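Local atomic coordinates of beta-porphyranase A (Bacteroides plebeius, PDB entry 4AW7), a protein that hydrolyses the sulfated red-algal polysaccharide porphyran, cutting the (1->4) links between beta-D-galactopyranose and alpha-L-galactopyranose-6-sulfate. Residues Thr28-Ser33 and Asn469-Asn474; Gly497-Ser502 and Val585-Val590. One frame throughout, in Å; residues are numbered along the deposited sequence. Where two conformers were deposited one is given.

Contact 1. Residues Thr28-Ser33 and Asn469-Asn474; sequences TRRFLS and NSIIRN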
loop_
_atom_site.group_PDB
_atom_site.type_symbol
_atom_site.label_atom_id
_atom_site.label_comp_id
_atom_site.label_asym_id
_atom_site.label_seq_id
_atom_site.Cartn_x
_atom_site.Cartn_y
_atom_site.Cartn_z
ATOM N N THR A 28 -6.612 4.458 -25.652
ATOM C CA THR A 28 -6.375 3.061 -25.265
ATOM C C THR A 28 -6.747 2.903 -23.807
ATOM O O THR A 28 -6.144 3.542 -22.947
ATOM C CB THR A 28 -4.917 2.673 -25.516
ATOM O OG1 THR A 28 -4.655 2.769 -26.923
ATOM C CG2 THR A 28 -4.625 1.244 -25.066
ATOM N N ARG A 29 -7.744 2.072 -23.544
ATOM C CA ARG A 29 -8.136 1.768 -22.187
ATOM C C ARG A 29 -7.116 0.800 -21.574
ATOM O O ARG A 29 -6.725 -0.150 -22.238
ATOM C CB ARG A 29 -9.539 1.174 -22.184
ATOM C CG ARG A 29 -10.045 0.773 -20.818
ATOM C CD ARG A 29 -11.516 0.574 -20.780
ATOM N NE ARG A 29 -12.002 -0.353 -21.823
ATOM C CZ ARG A 29 -13.170 -0.980 -21.779
ATOM N NH1 ARG A 29 -13.993 -0.826 -20.738
ATOM N NH2 ARG A 29 -13.460 -1.837 -22.754
ATOM N N ARG A 30 -6.744 0.985 -20.323
ATOM C CA ARG A 30 -5.775 0.124 -19.660
ATOM C C ARG A 30 -6.445 -0.628 -18.521
ATOM O O ARG A 30 -7.253 -0.067 -17.760
ATOM C CB ARG A 30 -4.560 0.938 -19.189
ATOM C CG ARG A 30 -3.494 0.122 -18.451
ATOM C CD ARG A 30 -2.143 0.822 -18.494
ATOM N NE ARG A 30 -1.136 0.098 -17.726
ATOM C CZ ARG A 30 -0.884 0.282 -16.437
ATOM N NH1 ARG A 30 -1.553 1.191 -15.713
ATOM N NH2 ARG A 30 0.046 -0.479 -15.865
ATOM N N PHE A 31 -6.110 -1.919 -18.411
ATOM C CA PHE A 31 -6.587 -2.780 -17.352
ATOM C C PHE A 31 -5.429 -3.296 -16.546
ATOM O O PHE A 31 -4.359 -3.616 -17.094
ATOM C CB PHE A 31 -7.309 -4.025 -17.932
ATOM C CG PHE A 31 -8.658 -3.739 -18.533
ATOM C CD1 PHE A 31 -8.768 -3.228 -19.796
ATOM C CD2 PHE A 31 -9.809 -3.985 -17.810
ATOM C CE1 PHE A 31 -10.053 -2.975 -20.316
ATOM C CE2 PHE A 31 -11.067 -3.742 -18.343
ATOM C CZ PHE A 31 -11.157 -3.251 -19.616
ATOM N N LEU A 32 -5.638 -3.401 -15.239
ATOM C CA LEU A 32 -4.812 -4.209 -14.348
ATOM C C LEU A 32 -5.563 -5.490 -14.197
ATOM O O LEU A 32 -6.580 -5.557 -13.504
ATOM C CB LEU A 32 -4.602 -3.493 -12.996
ATOM C CG LEU A 32 -4.059 -2.073 -13.058
ATOM C CD1 LEU A 32 -3.866 -1.517 -11.663
ATOM C CD2 LEU A 32 -2.811 -1.925 -13.879
ATOM N N SER A 33 -5.118 -6.517 -14.916
ATOM C CA SER A 33 -5.862 -7.784 -15.066
ATOM C C SER A 33 -7.319 -7.496 -15.379
ATOM O O SER A 33 -7.604 -6.997 -16.456
ATOM C CB SER A 33 -5.658 -8.703 -13.892
ATOM O OG SER A 33 -4.333 -8.852 -13.653
ATOM N N ASN A 469 -8.618 0.728 -28.674
ATOM C CA ASN A 469 -7.828 -0.444 -28.268
ATOM C C ASN A 469 -7.857 -0.513 -26.736
ATOM O O ASN A 469 -8.234 0.452 -26.081
ATOM C CB ASN A 469 -6.361 -0.296 -28.752
ATOM C CG ASN A 469 -5.645 -1.635 -29.009
ATOM O OD1 ASN A 469 -6.150 -2.736 -28.724
ATOM N ND2 ASN A 469 -4.429 -1.525 -29.568
ATOM N N SER A 470 -7.464 -1.659 -26.205
ATOM C CA SER A 470 -7.147 -1.792 -24.786
ATOM C C SER A 470 -5.792 -2.440 -24.613
ATOM O O SER A 470 -5.288 -3.100 -25.533
ATOM C CB SER A 470 -8.202 -2.613 -24.065
ATOM O OG SER A 470 -7.921 -4.005 -24.185
ATOM N N ILE A 471 -5.206 -2.238 -23.442
ATOM C CA ILE A 471 -3.951 -2.873 -23.076
ATOM C C ILE A 471 -4.134 -3.436 -21.677
ATOM O O ILE A 471 -4.713 -2.751 -20.801
ATOM C CB ILE A 471 -2.763 -1.894 -23.198
ATOM C CG1 ILE A 471 -1.415 -2.639 -23.147
ATOM C CG2 ILE A 471 -2.828 -0.738 -22.180
ATOM C CD1 ILE A 471 -0.197 -1.741 -23.477
ATOM N N ILE A 472 -3.767 -4.696 -21.474
ATOM C CA ILE A 472 -4.035 -5.410 -20.233
ATOM C C ILE A 472 -2.712 -5.776 -19.573
ATOM O O ILE A 472 -1.894 -6.467 -20.175
ATOM C CB ILE A 472 -4.881 -6.690 -20.426
ATOM C CG1 ILE A 472 -6.209 -6.334 -21.145
ATOM C CG2 ILE A 472 -5.098 -7.377 -19.086
ATOM C CD1 ILE A 472 -7.145 -7.524 -21.358
ATOM N N ARG A 473 -2.514 -5.281 -18.358
ATOM C CA ARG A 473 -1.327 -5.588 -17.569
ATOM C C ARG A 473 -1.546 -6.855 -16.752
ATOM O O ARG A 473 -2.469 -6.923 -15.944
ATOM C CB ARG A 473 -0.964 -4.436 -16.623
ATOM C CG ARG A 473 0.370 -4.604 -15.903
ATOM C CD ARG A 473 0.355 -5.446 -14.669
ATOM N NE ARG A 473 -0.207 -4.795 -13.487
ATOM C CZ ARG A 473 -1.154 -5.293 -12.710
ATOM N NH1 ARG A 473 -1.901 -6.305 -13.075
ATOM N NH2 ARG A 473 -1.373 -4.746 -11.526
ATOM N N ASN A 474 -0.731 -7.871 -16.995
ATOM C CA ASN A 474 -0.725 -9.077 -16.180
ATOM C C ASN A 474 0.654 -9.256 -15.575
ATOM O O ASN A 474 1.666 -8.888 -16.163
ATOM C CB ASN A 474 -1.159 -10.303 -16.970
ATOM C CG ASN A 474 -2.676 -10.404 -17.051
ATOM O OD1 ASN A 474 -3.252 -10.230 -18.134
ATOM N ND2 ASN A 474 -3.315 -10.651 -15.925
#
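Arg29 to Leu32 pair with Ser470 to Arg473 as parallel neighbours in a mixed five-stranded sheet, 29-32 joining the start of 469-484 from far away in the sequence. On its other edge 29-32 meets strand 371-377, the backbones of Thr28 and Arg30 bonding Asp374 and Arg372. The axes of 29-32 and 469-474 come within 4.7 Å at 20°. Five backbone hydrogen bonds alternate across the seam in the usual parallel ladder, from Arg29 N on Asn469 O to Ser33 N on Arg473 O (2.9 Å). Phe31 bonds through both N and O, its N giving to Ile471 O and its O receiving Arg473 N at 2.8 Å in a nearly straight bond (174° at the hydrogen).

On the face shared by Arg30, Ile471, Leu32 and Arg473, CG2 of Ile471 lies against Arg30 CB at 3.8 Å. Arg473 starts with CG opposite its backbone N (chi1 -172°), then bends at chi2 and chi3, which folds its guanidinium back over Leu32; CB of Leu32 sits over one face of it, 3.8 Å from NH2. The same NH2 forms a salt bridge with Asp309 and a hydrogen bond to Glu306 O. A leucine in place of Arg473 would probably leave Asp309 without this cationic mate and Leu32 without the flat group laid across it.

On the other face, Phe31 CB meets Ile472 CG1 at 4.1 Å, while its ring edge faces Ser470 CB. CZ of the same ring stands over the centre of the Arg29 guanidinium, which is salt-bridged to Glu371.

Arg30 NH2 and Arg473 NE are 4.9 Å apart, but Arg30 is paired with Glu586 and Glu306, and Arg473 with Asp309; these carboxylates probably offset the like charges and tie the seam to its surroundings.

Contact 2. Residues Gly497-Ser502 and Val585-Val590; sequences GIESGS and VEKYTV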
loop_
_atom_site.group_PDB
_atom_site.type_symbol
_atom_site.label_atom_id
_atom_site.label_comp_id
_atom_site.label_asym_id
_atom_site.label_seq_id
_atom_site.Cartn_x
_atom_site.Cartn_y
_atom_site.Cartn_z
ATOM N N GLY A 497 2.439 -19.994 -18.407
ATOM C CA GLY A 497 1.137 -19.418 -18.704
ATOM C C GLY A 497 1.152 -18.021 -19.293
ATOM O O GLY A 497 0.129 -17.361 -19.277
ATOM N N ILE A 498 2.272 -17.562 -19.799
ATOM C CA ILE A 498 2.351 -16.198 -20.297
ATOM C C ILE A 498 1.596 -16.025 -21.596
ATOM O O ILE A 498 1.768 -16.782 -22.543
ATOM C CB ILE A 498 3.823 -15.742 -20.445
ATOM C CG1 ILE A 498 4.486 -15.749 -19.006
ATOM C CG2 ILE A 498 3.906 -14.389 -21.217
ATOM C CD1 ILE A 498 5.725 -14.985 -18.836
ATOM N N GLU A 499 0.703 -15.051 -21.633
ATOM C CA GLU A 499 0.128 -14.581 -22.894
ATOM C C GLU A 499 0.953 -13.493 -23.455
ATOM O O GLU A 499 0.904 -12.348 -22.997
ATOM C CB GLU A 499 -1.271 -14.031 -22.742
ATOM C CG GLU A 499 -2.295 -15.055 -22.636
ATOM C CD GLU A 499 -3.664 -14.511 -23.003
ATOM O OE1 GLU A 499 -3.803 -13.707 -23.961
ATOM O OE2 GLU A 499 -4.605 -14.936 -22.320
ATOM N N SER A 500 1.766 -13.812 -24.446
ATOM C CA SER A 500 2.582 -12.816 -25.114
ATOM C C SER A 500 1.778 -12.125 -26.202
ATOM O O SER A 500 0.654 -12.491 -26.472
ATOM C CB SER A 500 3.898 -13.372 -25.574
ATOM O OG SER A 500 4.702 -12.331 -26.078
ATOM N N GLY A 501 2.357 -11.099 -26.805
ATOM C CA GLY A 501 1.670 -10.356 -27.849
ATOM C C GLY A 501 2.414 -9.096 -28.146
ATOM O O GLY A 501 3.663 -9.047 -28.119
ATOM N N SER A 502 1.656 -8.048 -28.470
ATOM C CA SER A 502 2.234 -6.746 -28.723
ATOM C C SER A 502 1.950 -5.838 -27.538
ATOM O O SER A 502 0.921 -6.011 -26.879
ATOM C CB SER A 502 1.649 -6.157 -29.976
ATOM O OG SER A 502 1.971 -6.978 -31.074
ATOM N N VAL A 585 3.626 -7.915 -18.071
ATOM C CA VAL A 585 3.322 -7.866 -19.509
ATOM C C VAL A 585 2.104 -6.955 -19.706
ATOM O O VAL A 585 1.087 -7.139 -19.051
ATOM C CB VAL A 585 3.044 -9.255 -20.080
ATOM C CG1 VAL A 585 2.814 -9.179 -21.574
ATOM C CG2 VAL A 585 4.187 -10.234 -19.769
ATOM N N GLU A 586 2.258 -5.967 -20.571
ATOM C CA GLU A 586 1.155 -5.111 -20.929
ATOM C C GLU A 586 0.846 -5.363 -22.398
ATOM O O GLU A 586 1.585 -4.964 -23.296
ATOM C CB GLU A 586 1.547 -3.703 -20.645
ATOM C CG GLU A 586 1.750 -3.436 -19.167
ATOM C CD GLU A 586 2.158 -2.007 -18.961
ATOM O OE1 GLU A 586 3.286 -1.644 -19.347
ATOM O OE2 GLU A 586 1.325 -1.217 -18.494
ATOM N N LYS A 587 -0.248 -6.092 -22.627
ATOM C CA LYS A 587 -0.532 -6.660 -23.937
ATOM C C LYS A 587 -1.778 -6.026 -24.544
ATOM O O LYS A 587 -2.840 -5.986 -23.903
ATOM C CB LYS A 587 -0.811 -8.163 -23.739
ATOM C CG LYS A 587 -1.174 -8.816 -25.013
ATOM C CD LYS A 587 -1.372 -10.341 -24.819
ATOM C CE LYS A 587 -2.119 -10.865 -26.004
ATOM N NZ LYS A 587 -2.252 -12.330 -25.950
ATOM N N TYR A 588 -1.677 -5.581 -25.795
ATOM C CA TYR A 588 -2.833 -5.114 -26.530
ATOM C C TYR A 588 -3.858 -6.213 -26.729
ATOM O O TYR A 588 -3.544 -7.313 -27.171
ATOM C CB TYR A 588 -2.432 -4.506 -27.870
ATOM C CG TYR A 588 -1.698 -3.211 -27.708
ATOM C CD1 TYR A 588 -2.327 -2.114 -27.147
ATOM C CD2 TYR A 588 -0.391 -3.069 -28.100
ATOM C CE1 TYR A 588 -1.680 -0.919 -26.999
ATOM C CE2 TYR A 588 0.297 -1.863 -27.941
ATOM C CZ TYR A 588 -0.347 -0.791 -27.370
ATOM O OH TYR A 588 0.349 0.377 -27.253
ATOM N N THR A 589 -5.109 -5.915 -26.380
ATOM C CA THR A 589 -6.181 -6.883 -26.336
ATOM C C THR A 589 -7.448 -6.200 -26.828
ATOM O O THR A 589 -7.656 -4.968 -26.670
ATOM C CB THR A 589 -6.350 -7.474 -24.896
ATOM O OG1 THR A 589 -5.077 -7.851 -24.361
ATOM C CG2 THR A 589 -7.303 -8.641 -24.850
ATOM N N VAL A 590 -8.291 -6.986 -27.470
ATOM C CA VAL A 590 -9.675 -6.615 -27.701
ATOM C C VAL A 590 -10.472 -6.881 -26.432
ATOM O O VAL A 590 -10.548 -8.023 -25.944
ATOM C CB VAL A 590 -10.272 -7.416 -28.856
ATOM C CG1 VAL A 590 -11.742 -6.984 -29.067
ATOM C CG2 VAL A 590 -9.478 -7.151 -30.093
HETATM O O HOH W 1 -1.217 -8.330 -28.469
#
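Lys587 leaves the strand with CG opposite its backbone N (chi1 177°) and stays extended to its tip, while Glu499 turns CG to the side of its own N (chi1 -78°), and in the conformer given the two side chains meet at about a right angle in a salt bridge. The segment 497-502 connects two beta strands, 491-498 and 503-514, and begins at a G1 beta bulge, where Gly497 and Ile498 both face Gly563. Bonds from Lys587 NZ to Ser500 O and from Tyr588 N to Ser502 O join this connection to the end of strand 577-589.

Lys587 NZ gives to Glu499 OE1 at 2.9 Å, on the anti lone pair, the one pointing away from the other carboxylate oxygen. Lys587 NZ also gives to Ser500 O at 3.0 Å, the amine tilted from the carbonyl plane. Gly501 passes close by, its CA 4.2 Å from Lys587 CE; a CB on it would run into that methylene.

Nearer the start of both segments, Ile498 CG2 packs loosely on Val585 CG2 (4.4 Å), and both residues also pack on Tyr476. Farther along, Ser502 O accepts Tyr588 N at 2.8 Å, the start of the pairing that continues with Arg504 and Glu586. CD2 of the Tyr588 ring approaches this same oxygen.

One water closes the end of the contact, accepting from Ser502 N and donating to Tyr588 O, each at 2.9 Å.

Overall arrangement
The centres of contacts 1 and 2 lie about 9 Å apart, on the same side of the molecule and away from the annotated sites. They meet through one sheet, in which strand 469-484 lies between 29-32 and 577-589: contact 1 uses one edge of it, and the other edge pairs with 577-589, with Asn474 N probably bonding Val585 O and the backbones of Ile472 and Ser470 pairing with Lys587 and Thr589. Along the chain, contact 1 closes before contact 2 opens. A strand from near the start of the modelled chain and the last strand thus flank the same partner, bringing both ends of the catalytic construct together in the beta-rich part.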